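Local coordinates for protein serine protease pet (Escherichia coli, PDB 4OM9) that is a secreted autotransporter enterotoxin of enteroaggregative E. coli whose passenger domain, a serine protease carried on a long beta-helix, probably cleaves host alpha-fodrin, at residues 473-487 with 498-512. Residues are numbered along the deposited sequence; the frame is centred on the assembly and turned at random.
Sequences YHGNVDGNVRLEHHL and LDGDIQANSISIKNA
Leu483 and Leu498 reach for each other tip to tip, CD2 to CD2 at 4.2 Å, and so bridge the interior between two faces of a solenoid whose successive coils contain 473-487 and 498-512. Around them side chains of one coil stack on those of the next. Val477 lays CG2 against CD1 of Ile502 (3.5 Å); chi1 of -58° sets the isoleucine CG1 anti to its carbonyl carbon, and chi2 of -73° turns CD1 back on the valine. Leu483 CB rests on Ile507 CG1, and His485 CB on Ile509 CD1, while Leu463 of the preceding strand and Leu586 of the following one continue the apolar ladder. The axes of strands 481-486 and 506-510 approach to 4.7 Å, their directions parallel, zipped by alternating backbone bonds such as Ser508 N to Leu483 O (2.9 Å).

The corners are tailored individually. Gly500 fits where the carbonyl of Gly475 and the amide oxygen of Asn476 come close; that oxygen, OD1, receives Asp501 N in its amide plane on a lone pair (2.8 Å). Water bonded to Tyr473 O, Gly475 O and Gly500 N fills the same bend. At the next corner Asn505 ND2 meets Asn480 OD1 (2.8 Å), the two amide planes 55° apart, and also bonds Glu460, two coils back.

On the outer face the extended Arg482 chain passes over Ser506, NH1 donating to its OG at 3.1 Å, while NE forms a salt bridge with Glu484 OE2. Lys510 CE lies over one face of the His486 ring, whose placement is approximate, in a CH-pi contact; Glu484 CB stands near the rim of the opposite face. Parallel, in-register coils round a mainly apolar interior are characteristic of the right-handed beta-helix of autotransporter passenger domains.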
loop_
_atom_site.group_PDB
_atom_site.type_symbol
_atom_site.label_atom_id
_atom_site.label_comp_id
_atom_site.label_asym_id
_atom_site.label_seq_id
_atom_site.Cartn_x
_atom_site.Cartn_y
_atom_site.Cartn_z
ATOM N N TYR A 473 -2.107 -11.500 5.150
ATOM C CA TYR A 473 -3.372 -11.157 4.525
ATOM C C TYR A 473 -3.052 -10.187 3.404
ATOM O O TYR A 473 -2.530 -9.087 3.660
ATOM C CB TYR A 473 -4.354 -10.549 5.533
ATOM C CG TYR A 473 -5.662 -10.083 4.922
ATOM C CD1 TYR A 473 -6.432 -10.942 4.117
ATOM C CD2 TYR A 473 -6.147 -8.797 5.166
ATOM C CE1 TYR A 473 -7.628 -10.518 3.562
ATOM C CE2 TYR A 473 -7.338 -8.361 4.615
ATOM C CZ TYR A 473 -8.082 -9.226 3.818
ATOM O OH TYR A 473 -9.269 -8.787 3.261
ATOM N N HIS A 474 -3.310 -10.622 2.166
ATOM C CA HIS A 474 -3.069 -9.822 0.978
ATOM C C HIS A 474 -4.246 -8.888 0.656
ATOM O O HIS A 474 -4.123 -8.006 -0.188
ATOM C CB HIS A 474 -2.814 -10.718 -0.235
ATOM C CG HIS A 474 -1.484 -11.425 -0.239
ATOM N ND1 HIS A 474 -0.272 -10.763 -0.181
ATOM C CD2 HIS A 474 -1.191 -12.741 -0.395
ATOM C CE1 HIS A 474 0.713 -11.648 -0.253
ATOM N NE2 HIS A 474 0.183 -12.849 -0.385
ATOM N N GLY A 475 -5.398 -9.100 1.294
ATOM C CA GLY A 475 -6.602 -8.344 0.963
ATOM C C GLY A 475 -6.774 -7.057 1.760
ATOM O O GLY A 475 -5.870 -6.640 2.497
ATOM N N ASN A 476 -7.941 -6.426 1.642
ATOM C CA ASN A 476 -8.174 -5.180 2.367
ATOM C C ASN A 476 -9.235 -5.270 3.475
ATOM O O ASN A 476 -9.898 -6.293 3.653
ATOM C CB ASN A 476 -8.572 -4.069 1.401
ATOM C CG ASN A 476 -7.724 -4.055 0.156
ATOM O OD1 ASN A 476 -6.523 -3.798 0.218
ATOM N ND2 ASN A 476 -8.349 -4.335 -0.997
ATOM N N VAL A 477 -9.348 -4.176 4.225
ATOM C CA VAL A 477 -10.404 -3.959 5.191
ATOM C C VAL A 477 -10.900 -2.526 5.062
ATOM O O VAL A 477 -10.103 -1.575 5.044
ATOM C CB VAL A 477 -9.928 -4.190 6.664
ATOM C CG1 VAL A 477 -11.042 -3.836 7.648
ATOM C CG2 VAL A 477 -9.466 -5.615 6.872
ATOM N N ASP A 478 -12.211 -2.350 4.987
ATOM C CA ASP A 478 -12.760 -1.020 5.171
ATOM C C ASP A 478 -14.179 -1.145 5.711
ATOM O O ASP A 478 -14.608 -2.231 6.088
ATOM C CB ASP A 478 -12.698 -0.202 3.871
ATOM C CG ASP A 478 -13.648 -0.706 2.792
ATOM O OD1 ASP A 478 -14.487 -1.593 3.045
ATOM O OD2 ASP A 478 -13.567 -0.183 1.667
ATOM N N GLY A 479 -14.899 -0.031 5.755
ATOM C CA GLY A 479 -16.213 -0.019 6.367
ATOM C C GLY A 479 -16.189 -0.076 7.887
ATOM O O GLY A 479 -15.167 0.201 8.529
ATOM N N ASN A 480 -17.330 -0.457 8.454
ATOM C CA ASN A 480 -17.566 -0.392 9.890
ATOM C C ASN A 480 -17.050 -1.630 10.616
ATOM O O ASN A 480 -17.829 -2.431 11.131
ATOM C CB ASN A 480 -19.062 -0.198 10.155
ATOM C CG ASN A 480 -19.371 0.083 11.616
ATOM O OD1 ASN A 480 -18.504 0.517 12.372
ATOM N ND2 ASN A 480 -20.617 -0.165 12.020
ATOM N N VAL A 481 -15.726 -1.762 10.666
ATOM C CA VAL A 481 -15.085 -2.970 11.164
ATOM C C VAL A 481 -14.109 -2.667 12.321
ATOM O O VAL A 481 -13.513 -1.592 12.391
ATOM C CB VAL A 481 -14.330 -3.685 10.017
ATOM C CG1 VAL A 481 -13.601 -4.916 10.505
ATOM C CG2 VAL A 481 -15.289 -4.044 8.847
ATOM N N ARG A 482 -13.964 -3.612 13.236
ATOM C CA ARG A 482 -12.870 -3.577 14.192
ATOM C C ARG A 482 -12.076 -4.847 13.988
ATOM O O ARG A 482 -12.665 -5.921 13.829
ATOM C CB ARG A 482 -13.375 -3.463 15.628
ATOM C CG ARG A 482 -12.410 -3.951 16.681
ATOM C CD ARG A 482 -13.076 -3.873 18.047
ATOM N NE ARG A 482 -12.288 -4.494 19.109
ATOM C CZ ARG A 482 -11.469 -3.835 19.923
ATOM N NH1 ARG A 482 -11.300 -2.523 19.797
ATOM N NH2 ARG A 482 -10.816 -4.494 20.872
ATOM N N LEU A 483 -10.748 -4.714 13.960
ATOM C CA LEU A 483 -9.860 -5.842 13.700
ATOM C C LEU A 483 -9.122 -6.260 14.952
ATOM O O LEU A 483 -8.501 -5.417 15.588
ATOM C CB LEU A 483 -8.849 -5.483 12.624
ATOM C CG LEU A 483 -7.747 -6.504 12.329
ATOM C CD1 LEU A 483 -8.320 -7.798 11.832
ATOM C CD2 LEU A 483 -6.821 -5.966 11.281
ATOM N N GLU A 484 -9.166 -7.551 15.283
ATOM C CA GLU A 484 -8.498 -8.064 16.468
ATOM C C GLU A 484 -7.557 -9.218 16.168
ATOM O O GLU A 484 -7.938 -10.187 15.543
ATOM C CB GLU A 484 -9.529 -8.506 17.525
ATOM C CG GLU A 484 -10.427 -7.388 17.987
ATOM C CD GLU A 484 -11.381 -7.789 19.089
ATOM O OE1 GLU A 484 -11.384 -8.972 19.484
ATOM O OE2 GLU A 484 -12.138 -6.911 19.560
ATOM N N HIS A 485 -6.326 -9.131 16.644
ATOM C CA HIS A 485 -5.396 -10.253 16.559
ATOM C C HIS A 485 -5.037 -10.667 18.003
ATOM O O HIS A 485 -3.990 -10.296 18.501
ATOM C CB HIS A 485 -4.172 -9.838 15.733
ATOM C CG HIS A 485 -3.133 -10.900 15.561
ATOM N ND1 HIS A 485 -3.434 -12.197 15.210
ATOM C CD2 HIS A 485 -1.785 -10.843 15.645
ATOM C CE1 HIS A 485 -2.321 -12.896 15.102
ATOM N NE2 HIS A 485 -1.303 -12.097 15.359
ATOM N N HIS A 486 -5.944 -11.395 18.671
ATOM C CA HIS A 486 -5.796 -11.796 20.080
ATOM C C HIS A 486 -5.451 -13.273 20.255
ATOM O O HIS A 486 -6.096 -14.153 19.674
ATOM C CB HIS A 486 -7.078 -11.528 20.858
ATOM C CG HIS A 486 -7.500 -10.093 20.882
ATOM N ND1 HIS A 486 -8.655 -9.679 21.497
ATOM C CD2 HIS A 486 -6.909 -8.982 20.375
ATOM C CE1 HIS A 486 -8.766 -8.360 21.380
ATOM N NE2 HIS A 486 -7.724 -7.918 20.702
ATOM N N LEU A 487 -4.451 -13.553 21.075
ATOM C CA LEU A 487 -4.175 -14.932 21.453
ATOM C C LEU A 487 -4.157 -15.034 22.970
ATOM O O LEU A 487 -3.915 -14.040 23.653
ATOM C CB LEU A 487 -2.869 -15.420 20.839
ATOM C CG LEU A 487 -3.056 -15.853 19.381
ATOM C CD1 LEU A 487 -1.751 -16.206 18.743
ATOM C CD2 LEU A 487 -3.974 -17.054 19.351
ATOM N N LEU A 498 -0.117 -7.563 7.382
ATOM C CA LEU A 498 -1.099 -6.982 6.477
ATOM C C LEU A 498 -0.373 -6.308 5.319
ATOM O O LEU A 498 0.454 -5.394 5.552
ATOM C CB LEU A 498 -1.996 -5.983 7.204
ATOM C CG LEU A 498 -3.155 -6.464 8.106
ATOM C CD1 LEU A 498 -3.320 -8.012 8.180
ATOM C CD2 LEU A 498 -3.066 -5.853 9.493
ATOM N N ASP A 499 -0.679 -6.786 4.106
ATOM C CA ASP A 499 -0.071 -6.415 2.810
ATOM C C ASP A 499 -0.936 -5.496 1.978
ATOM O O ASP A 499 -0.525 -5.046 0.890
ATOM C CB ASP A 499 0.159 -7.667 1.940
ATOM C CG ASP A 499 1.587 -7.877 1.607
ATOM O OD1 ASP A 499 2.398 -7.111 2.145
ATOM O OD2 ASP A 499 1.909 -8.803 0.843
ATOM N N GLY A 500 -2.181 -5.333 2.417
ATOM C CA GLY A 500 -3.159 -4.560 1.675
ATOM C C GLY A 500 -3.550 -3.309 2.431
ATOM O O GLY A 500 -2.932 -2.963 3.434
ATOM N N ASP A 501 -4.583 -2.633 1.947
ATOM C CA ASP A 501 -5.069 -1.426 2.598
ATOM C C ASP A 501 -6.023 -1.765 3.736
ATOM O O ASP A 501 -6.938 -2.596 3.581
ATOM C CB ASP A 501 -5.760 -0.512 1.582
ATOM C CG ASP A 501 -4.811 -0.008 0.543
ATOM O OD1 ASP A 501 -3.778 0.583 0.933
ATOM O OD2 ASP A 501 -5.076 -0.217 -0.661
ATOM N N ILE A 502 -5.803 -1.112 4.869
ATOM C CA ILE A 502 -6.587 -1.328 6.067
ATOM C C ILE A 502 -7.214 -0.035 6.559
ATOM O O ILE A 502 -6.505 0.886 6.992
ATOM C CB ILE A 502 -5.743 -1.907 7.204
ATOM C CG1 ILE A 502 -5.109 -3.227 6.776
ATOM C CG2 ILE A 502 -6.626 -2.142 8.424
ATOM C CD1 ILE A 502 -6.144 -4.391 6.709
ATOM N N GLN A 503 -8.538 0.022 6.486
ATOM C CA GLN A 503 -9.322 1.122 7.024
ATOM C C GLN A 503 -10.243 0.538 8.078
ATOM O O GLN A 503 -11.164 -0.211 7.749
ATOM C CB GLN A 503 -10.122 1.818 5.915
ATOM C CG GLN A 503 -11.151 2.822 6.402
ATOM C CD GLN A 503 -10.514 4.008 7.090
ATOM O OE1 GLN A 503 -9.753 4.760 6.471
ATOM N NE2 GLN A 503 -10.797 4.173 8.391
ATOM N N ALA A 504 -9.996 0.858 9.339
ATOM C CA ALA A 504 -10.727 0.236 10.432
ATOM C C ALA A 504 -11.038 1.230 11.546
ATOM O O ALA A 504 -10.264 2.156 11.791
ATOM C CB ALA A 504 -9.932 -0.942 10.984
ATOM N N ASN A 505 -12.173 1.043 12.218
ATOM C CA ASN A 505 -12.493 1.866 13.374
ATOM C C ASN A 505 -11.348 1.786 14.364
ATOM O O ASN A 505 -10.836 2.799 14.813
ATOM C CB ASN A 505 -13.795 1.416 14.035
ATOM C CG ASN A 505 -14.955 1.336 13.053
ATOM O OD1 ASN A 505 -15.057 2.138 12.129
ATOM N ND2 ASN A 505 -15.829 0.356 13.250
ATOM N N SER A 506 -10.929 0.567 14.675
ATOM C CA SER A 506 -9.855 0.368 15.628
ATOM C C SER A 506 -9.221 -0.981 15.405
ATOM O O SER A 506 -9.750 -1.810 14.673
ATOM C CB SER A 506 -10.355 0.481 17.076
ATOM O OG SER A 506 -11.235 -0.583 17.405
ATOM N N ILE A 507 -8.071 -1.185 16.033
ATOM C CA ILE A 507 -7.329 -2.423 15.885
ATOM C C ILE A 507 -6.793 -2.805 17.248
ATOM O O ILE A 507 -6.226 -1.969 17.956
ATOM C CB ILE A 507 -6.159 -2.296 14.884
ATOM C CG1 ILE A 507 -6.663 -2.057 13.458
ATOM C CG2 ILE A 507 -5.295 -3.538 14.920
ATOM C CD1 ILE A 507 -5.540 -1.713 12.459
ATOM N N SER A 508 -6.971 -4.063 17.623
ATOM C CA SER A 508 -6.514 -4.503 18.927
ATOM C C SER A 508 -5.679 -5.768 18.812
ATOM O O SER A 508 -6.067 -6.727 18.152
ATOM C CB SER A 508 -7.698 -4.716 19.862
ATOM O OG SER A 508 -7.423 -5.777 20.743
ATOM N N ILE A 509 -4.529 -5.733 19.472
ATOM C CA ILE A 509 -3.500 -6.751 19.383
ATOM C C ILE A 509 -3.094 -7.219 20.762
ATOM O O ILE A 509 -2.633 -6.422 21.564
ATOM C CB ILE A 509 -2.251 -6.216 18.713
ATOM C CG1 ILE A 509 -2.611 -5.333 17.525
ATOM C CG2 ILE A 509 -1.347 -7.352 18.325
ATOM C CD1 ILE A 509 -3.110 -6.109 16.353
ATOM N N LYS A 510 -3.239 -8.508 21.033
ATOM C CA LYS A 510 -2.857 -9.051 22.325
ATOM C C LYS A 510 -2.081 -10.332 22.120
ATOM O O LYS A 510 -2.552 -11.241 21.422
ATOM C CB LYS A 510 -4.087 -9.299 23.199
ATOM C CG LYS A 510 -4.845 -8.038 23.547
ATOM C CD LYS A 510 -6.185 -8.336 24.218
ATOM C CE LYS A 510 -7.156 -7.192 23.972
ATOM N NZ LYS A 510 -7.931 -6.815 25.177
ATOM N N ASN A 511 -0.875 -10.361 22.687
ATOM C CA ASN A 511 -0.067 -11.566 22.819
ATOM C C ASN A 511 0.560 -12.094 21.525
ATOM O O ASN A 511 1.287 -13.084 21.570
ATOM C CB ASN A 511 -0.904 -12.687 23.482
ATOM C CG ASN A 511 -0.992 -12.533 25.014
ATOM O OD1 ASN A 511 -0.083 -11.999 25.640
ATOM N ND2 ASN A 511 -2.092 -13.003 25.609
ATOM N N ALA A 512 0.310 -11.436 20.393
ATOM C CA ALA A 512 0.795 -11.920 19.087
ATOM C C ALA A 512 1.134 -10.758 18.154
ATOM O O ALA A 512 0.411 -9.777 18.111
ATOM C CB ALA A 512 -0.257 -12.837 18.431
HETATM O O HOH W 1 -3.943 -6.739 4.517
HETATM O O HOH W 2 -1.565 -7.138 -1.259
HETATM O O HOH W 3 -16.991 2.893 10.487
#